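Local coordinates for acetyl xylan esterase (Paenibacillus sp. R4, PDB 6AGQ), which hydrolyses acetyl esters as a cold-active esterase of the alpha/beta-hydrolase clan and probably removes acetyl groups from xylan, at residues A[103-106]-A[107-110]; A[152-155]-A[156-159]; A[308-311]-A[312-316]. One frame throughout, in Å; residues are numbered along the deposited sequence.

Contact 1: residues A[103-106]-A[107-110]; sequences NELL and QWAS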
# COMPACT_ATOMS: atom_id res chain seq x y z
N ASN A 103 -20.37 24.10 -17.91
CA ASN A 103 -19.69 25.15 -17.10
C ASN A 103 -18.14 25.12 -17.21
O ASN A 103 -17.49 26.14 -17.01
CB ASN A 103 -20.07 25.06 -15.60
CG ASN A 103 -19.63 23.74 -14.98
OD1 ASN A 103 -20.22 22.73 -15.24
ND2 ASN A 103 -18.55 23.76 -14.23
N GLU A 104 -17.57 23.98 -17.56
CA GLU A 104 -16.14 23.86 -17.81
C GLU A 104 -15.66 24.51 -19.09
O GLU A 104 -14.46 24.58 -19.33
CB GLU A 104 -15.75 22.38 -17.93
CG GLU A 104 -16.04 21.50 -16.71
CD GLU A 104 -15.68 20.05 -17.01
OE1 GLU A 104 -14.74 19.85 -17.83
OE2 GLU A 104 -16.33 19.12 -16.47
N LEU A 105 -16.56 24.93 -19.96
CA LEU A 105 -16.20 25.69 -21.15
C LEU A 105 -16.44 27.21 -20.98
O LEU A 105 -16.10 27.99 -21.86
CB LEU A 105 -16.99 25.16 -22.33
CG LEU A 105 -16.87 23.65 -22.59
CD1 LEU A 105 -17.75 23.19 -23.75
CD2 LEU A 105 -15.41 23.31 -22.86
N LEU A 106 -17.01 27.62 -19.86
CA LEU A 106 -17.26 29.05 -19.56
C LEU A 106 -16.07 30.03 -19.73
O LEU A 106 -16.21 31.12 -20.25
CB LEU A 106 -17.83 29.19 -18.13
CG LEU A 106 -17.84 30.60 -17.54
CD1 LEU A 106 -18.72 31.57 -18.36
CD2 LEU A 106 -18.31 30.48 -16.09
N GLN A 107 -14.98 29.70 -19.11
CA GLN A 107 -13.72 30.41 -19.24
C GLN A 107 -13.44 30.85 -20.67
O GLN A 107 -13.13 32.01 -20.91
CB GLN A 107 -12.54 29.58 -18.79
CG GLN A 107 -12.85 28.20 -18.21
CD GLN A 107 -11.60 27.39 -18.02
OE1 GLN A 107 -10.50 27.94 -17.92
NE2 GLN A 107 -11.76 26.07 -17.97
N TRP A 108 -13.60 29.93 -21.62
CA TRP A 108 -13.36 30.25 -23.04
C TRP A 108 -14.39 31.21 -23.55
O TRP A 108 -14.01 32.19 -24.17
CB TRP A 108 -13.34 29.01 -23.86
CG TRP A 108 -12.40 27.99 -23.27
CD1 TRP A 108 -12.72 26.74 -22.91
CD2 TRP A 108 -11.01 28.16 -22.96
NE1 TRP A 108 -11.66 26.12 -22.37
CE2 TRP A 108 -10.56 26.95 -22.43
CE3 TRP A 108 -10.08 29.22 -23.12
CZ2 TRP A 108 -9.24 26.73 -22.02
CZ3 TRP A 108 -8.75 29.02 -22.74
CH2 TRP A 108 -8.34 27.78 -22.18
N ALA A 109 -15.69 31.00 -23.21
CA ALA A 109 -16.73 31.89 -23.64
C ALA A 109 -16.58 33.29 -23.08
O ALA A 109 -16.84 34.29 -23.77
CB ALA A 109 -18.10 31.33 -23.30
N SER A 110 -16.17 33.40 -21.83
CA SER A 110 -15.97 34.71 -21.24
C SER A 110 -14.84 35.48 -21.90
O SER A 110 -14.83 36.70 -21.85
CB SER A 110 -15.76 34.60 -19.72
OG SER A 110 -14.40 34.28 -19.48
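The carbonyl oxygen of Leu-105 is gripped twice, though weakly each time: Trp-108 N reaches Leu-105 O at 3.2 Å and Ala-109 N reaches the same oxygen at 3.3 Å. This is the opening turn of the short helix 106-110, which follows a strand of the central sheet of the alpha/beta-hydrolase fold. The next bond along is firmer, with Ser-110 N 2.8 Å from Leu-106 O and its N-H pointing almost straight at the oxygen (163°). Ser-110 also turns its hydroxyl back on the helix. With chi1 at 83°, OG stands between the backbone N and the carbonyl carbon, and it donates to Gln-107 O at 3.0 Å. With an alanine here the hydroxyl goes, and Gln-107 O is likely to be left without its side-chain donor. Gln-107 starts from a nearly eclipsed first torsion (chi1 -3°) and then runs out extended, which brings NE2 within 3.4 Å of Glu-104 O, a weak bond; the stronger partner of that amide is Glu-310 on helix 309-320. Trp-108 rests partly on Met-314 of that helix, while Leu-106 packs against Leu-106 of the second subunit. Within the turn, the indole meets Leu-105, three residues earlier, at its pyrrole side, Trp-108 CD1 lying 4.4 Å from Leu-105 CD2.

Contact 2: residues A[152-155]-A[156-159]; sequences YYYK and QVYL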
# COMPACT_ATOMS: atom_id res chain seq x y z
N TYR A 152 -7.83 -0.56 -36.17
CA TYR A 152 -7.45 -0.23 -34.82
C TYR A 152 -8.35 0.87 -34.19
O TYR A 152 -8.60 1.88 -34.84
CB TYR A 152 -6.00 0.18 -34.78
CG TYR A 152 -5.50 0.58 -33.40
CD1 TYR A 152 -5.45 -0.36 -32.39
CD2 TYR A 152 -5.08 1.91 -33.12
CE1 TYR A 152 -4.99 -0.03 -31.16
CE2 TYR A 152 -4.63 2.26 -31.86
CZ TYR A 152 -4.61 1.28 -30.86
OH TYR A 152 -4.15 1.57 -29.58
N TYR A 153 -8.80 0.67 -32.93
CA TYR A 153 -9.63 1.67 -32.20
C TYR A 153 -9.40 3.17 -32.51
O TYR A 153 -10.34 3.94 -32.81
CB TYR A 153 -9.43 1.48 -30.70
CG TYR A 153 -10.21 2.40 -29.83
CD1 TYR A 153 -11.60 2.22 -29.67
CD2 TYR A 153 -9.61 3.43 -29.18
CE1 TYR A 153 -12.36 3.06 -28.87
CE2 TYR A 153 -10.34 4.29 -28.39
CZ TYR A 153 -11.72 4.10 -28.24
OH TYR A 153 -12.44 4.94 -27.46
N TYR A 154 -8.14 3.58 -32.50
CA TYR A 154 -7.87 5.01 -32.62
C TYR A 154 -7.98 5.51 -34.03
O TYR A 154 -7.95 6.74 -34.21
CB TYR A 154 -6.57 5.48 -31.91
CG TYR A 154 -6.71 5.60 -30.38
CD1 TYR A 154 -7.38 6.70 -29.80
CD2 TYR A 154 -6.12 4.66 -29.53
CE1 TYR A 154 -7.55 6.80 -28.41
CE2 TYR A 154 -6.22 4.77 -28.15
CZ TYR A 154 -6.93 5.83 -27.59
OH TYR A 154 -7.03 5.92 -26.24
N LYS A 155 -8.19 4.64 -35.02
CA LYS A 155 -8.39 5.16 -36.36
C LYS A 155 -9.69 5.98 -36.43
O LYS A 155 -9.65 7.13 -36.75
CB LYS A 155 -8.39 4.09 -37.43
CG LYS A 155 -8.45 4.67 -38.83
CD LYS A 155 -8.56 3.58 -39.90
CE LYS A 155 -9.95 3.48 -40.44
NZ LYS A 155 -10.03 2.29 -41.33
N GLN A 156 -10.82 5.37 -36.14
CA GLN A 156 -12.06 6.08 -36.12
C GLN A 156 -12.10 7.17 -35.04
O GLN A 156 -12.72 8.23 -35.27
CB GLN A 156 -13.27 5.12 -35.99
CG GLN A 156 -13.59 4.38 -37.27
CD GLN A 156 -14.22 5.28 -38.34
OE1 GLN A 156 -14.92 6.25 -38.02
NE2 GLN A 156 -13.95 4.99 -39.60
N VAL A 157 -11.36 7.03 -33.92
CA VAL A 157 -11.29 8.15 -32.94
C VAL A 157 -10.66 9.40 -33.56
O VAL A 157 -11.20 10.53 -33.41
CB VAL A 157 -10.56 7.71 -31.64
CG1 VAL A 157 -10.48 8.82 -30.63
CG2 VAL A 157 -11.31 6.52 -31.02
N TYR A 158 -9.54 9.23 -34.28
CA TYR A 158 -8.85 10.39 -34.87
C TYR A 158 -9.70 11.03 -35.93
O TYR A 158 -9.75 12.27 -36.05
CB TYR A 158 -7.48 10.03 -35.44
CG TYR A 158 -6.40 9.76 -34.42
CD1 TYR A 158 -6.69 9.48 -33.09
CD2 TYR A 158 -5.09 9.74 -34.79
CE1 TYR A 158 -5.68 9.22 -32.17
CE2 TYR A 158 -4.09 9.40 -33.86
CZ TYR A 158 -4.39 9.17 -32.58
OH TYR A 158 -3.44 8.87 -31.66
N LEU A 159 -10.38 10.22 -36.70
CA LEU A 159 -11.34 10.78 -37.67
C LEU A 159 -12.49 11.56 -37.02
O LEU A 159 -12.91 12.58 -37.56
CB LEU A 159 -11.91 9.63 -38.55
CG LEU A 159 -10.88 8.96 -39.42
CD1 LEU A 159 -11.51 7.79 -40.16
CD2 LEU A 159 -10.20 9.88 -40.41
O HOH W 1 -11.34 2.41 -35.78
O HOH W 2 -12.59 1.99 -40.35
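Tyr-158 N donates to Tyr-154 O at 3.0 Å and Leu-159 N to Lys-155 O at 3.2 Å, the latter in the carbonyl plane; both belong to the opening turns of helix 153-170 in the alpha/beta-hydrolase fold, after a weaker Val-157 N to Tyr-153 O bond. Earlier, where the chain enters the helix, a water accepts from Gln-156 N (3.0 Å) and donates to Tyr-152 O, standing in for a direct backbone bond. A second water accepts a hydrogen bond from Lys-155 NZ and, weakly, one from Gln-156 NE2; the ammonium also reaches back to Ala-150 O.

Packing centres on Val-157, whose two methyls serve different rings. CG2 lies over one face of Tyr-153 in a CH-pi contact, 3.8 Å from the ring centroid, while CG1, anti to the backbone N (chi1 -180°), runs beside Tyr-154 and is 3.8 Å from CD1 of that ring. Tyr-158 folds back obliquely, placing CE1 3.9 Å from Tyr-154 CB.

The phenol ends are tied outward: Tyr-153 OH to Arg-121 O, Tyr-154 OH to Gln-186, and Tyr-158 OH to Phe-253 O. Val-157 and Tyr-158 meet Leu-190 of helix 186-197, and Tyr-152 leans on helix 243-251.

Contact 3: residues A[308-311]-A[312-316]; sequences FHEE and AMMRF
Glu-311 and Arg-315, one turn apart on helix 309-320, lie side by side and join in an i to i+4 salt bridge. Arg-315 NH2 stands 3.3 Å from Glu-311 OE1. The oxygen sits near the guanidinium plane, at its edge, but the nitrogen meets it from above the carboxylate plane, and the two planes are turned 60° apart. Both side chains reach out extended, Glu-311 with CG anti to the backbone N (chi1 -173°).

On another side of this helix, the last in the chain of this alpha/beta-hydrolase domain, Met-313 crosses the His-309 imidazole at about a right angle. Its CG comes to 3.4 Å from His-309 NE2, and its SD lies 4.5 Å from the ring centroid, obliquely placed. The methyl Ala-312 CB approaches the same ring, 3.9 Å from His-309 ND1. Met-314 holds its chain extended and sets CE 3.8 Å from Glu-310 CG.

Beneath these side chains run ordinary helix bonds: Met-314 N to Glu-310 O at 3.0 Å, Arg-315 N to Glu-311 O at 3.1 Å, and Met-313 N to His-309 O.

Further out, His-309 ND1 bonds to Tyr-298 OH, which probably helps fix the turn of the imidazole beside Val-207 and Ala-269 of the sheet, while Met-313 packs on Leu-205. Arg-315 NH1 is also taken up by Asp-49 O of the second subunit, and Glu-311 OE2 has a weak bond to Tyr-50 OH there, placing the ion pair at a subunit interface. The other glutamate of the turn bends at chi2 (77°), and its carboxylate is engaged by helix 106-110, Glu-310 OE2 bonding to Gln-107 NE2.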
# COMPACT_ATOMS: atom_id res chain seq x y z
N PHE A 308 -2.99 26.03 -11.79
CA PHE A 308 -2.11 27.09 -12.44
C PHE A 308 -1.99 27.06 -13.96
O PHE A 308 -1.63 28.09 -14.56
CB PHE A 308 -0.65 27.00 -11.91
CG PHE A 308 -0.23 25.58 -11.60
CD1 PHE A 308 0.30 24.75 -12.58
CD2 PHE A 308 -0.48 25.04 -10.33
CE1 PHE A 308 0.65 23.42 -12.29
CE2 PHE A 308 -0.17 23.71 -10.05
CZ PHE A 308 0.41 22.91 -11.04
N HIS A 309 -2.25 25.91 -14.59
CA HIS A 309 -2.03 25.80 -16.03
C HIS A 309 -3.09 26.55 -16.82
O HIS A 309 -2.81 27.04 -17.92
CB HIS A 309 -1.92 24.36 -16.55
CG HIS A 309 -1.33 24.30 -17.92
ND1 HIS A 309 -0.08 24.82 -18.20
CD2 HIS A 309 -1.83 23.86 -19.10
CE1 HIS A 309 0.17 24.70 -19.50
NE2 HIS A 309 -0.89 24.14 -20.08
N GLU A 310 -4.27 26.68 -16.25
CA GLU A 310 -5.41 27.26 -16.92
C GLU A 310 -5.10 28.69 -17.34
O GLU A 310 -5.29 29.06 -18.51
CB GLU A 310 -6.65 27.18 -16.04
CG GLU A 310 -7.92 26.98 -16.83
CD GLU A 310 -8.13 25.55 -17.33
OE1 GLU A 310 -7.15 24.77 -17.41
OE2 GLU A 310 -9.29 25.19 -17.62
N GLU A 311 -4.59 29.46 -16.39
CA GLU A 311 -4.06 30.77 -16.64
C GLU A 311 -2.96 30.82 -17.70
O GLU A 311 -2.91 31.75 -18.47
CB GLU A 311 -3.47 31.35 -15.35
CG GLU A 311 -3.02 32.81 -15.46
CD GLU A 311 -2.61 33.44 -14.12
OE1 GLU A 311 -1.62 34.22 -14.14
OE2 GLU A 311 -3.29 33.16 -13.07
N ALA A 312 -2.04 29.88 -17.67
CA ALA A 312 -0.95 29.85 -18.64
C ALA A 312 -1.52 29.71 -20.09
O ALA A 312 -1.01 30.31 -21.02
CB ALA A 312 -0.01 28.68 -18.30
N MET A 313 -2.59 28.90 -20.24
CA MET A 313 -3.25 28.66 -21.54
C MET A 313 -4.04 29.89 -22.00
O MET A 313 -3.95 30.30 -23.15
CB MET A 313 -4.14 27.46 -21.48
CG MET A 313 -3.37 26.19 -21.31
SD MET A 313 -4.51 24.82 -21.39
CE MET A 313 -5.33 24.83 -19.80
N MET A 314 -4.75 30.50 -21.07
CA MET A 314 -5.43 31.77 -21.31
C MET A 314 -4.50 32.81 -21.86
O MET A 314 -4.83 33.36 -22.88
CB MET A 314 -6.17 32.25 -20.07
CG MET A 314 -7.35 31.36 -19.71
SD MET A 314 -8.05 31.88 -18.14
CE MET A 314 -9.07 30.49 -17.64
N ARG A 315 -3.34 33.04 -21.25
CA ARG A 315 -2.34 34.03 -21.76
C ARG A 315 -1.82 33.69 -23.16
O ARG A 315 -1.65 34.56 -24.00
CB ARG A 315 -1.11 34.11 -20.85
CG ARG A 315 -1.36 34.71 -19.48
CD ARG A 315 -0.08 34.99 -18.71
NE ARG A 315 -0.42 35.48 -17.36
CZ ARG A 315 -0.71 36.75 -17.03
NH1 ARG A 315 -0.68 37.75 -17.93
NH2 ARG A 315 -1.04 37.02 -15.77
N PHE A 316 -1.52 32.42 -23.38
CA PHE A 316 -1.12 31.90 -24.67
C PHE A 316 -2.17 32.13 -25.76
O PHE A 316 -1.84 32.64 -26.85
CB PHE A 316 -0.84 30.41 -24.50
CG PHE A 316 -0.28 29.76 -25.72
CD1 PHE A 316 1.03 29.99 -26.10
CD2 PHE A 316 -1.05 28.87 -26.44
CE1 PHE A 316 1.56 29.40 -27.25
CE2 PHE A 316 -0.53 28.25 -27.55
CZ PHE A 316 0.77 28.52 -27.95

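In the fold
Contacts 1 and 3 are neighbours, their centres 13 Å apart, and they join helix 106-110 to helix 309-320 directly: Gln-107 NE2 is 2.6 Å from Glu-310 OE2, and Trp-108 CZ3 packs 4.1 Å from Met-314 CG. Both also touch the second subunit. Contact 2 lies across the centre of the chain from them, with centres 28 Å from contact 1 and 29 Å from contact 3; it touches neither. It is linked to the probable nucleophile elbow around Ser-185, because Tyr-154 bonds to Gln-186, the residue that follows. The side chain of Tyr-152 is about 10 Å from a bound zinc ion.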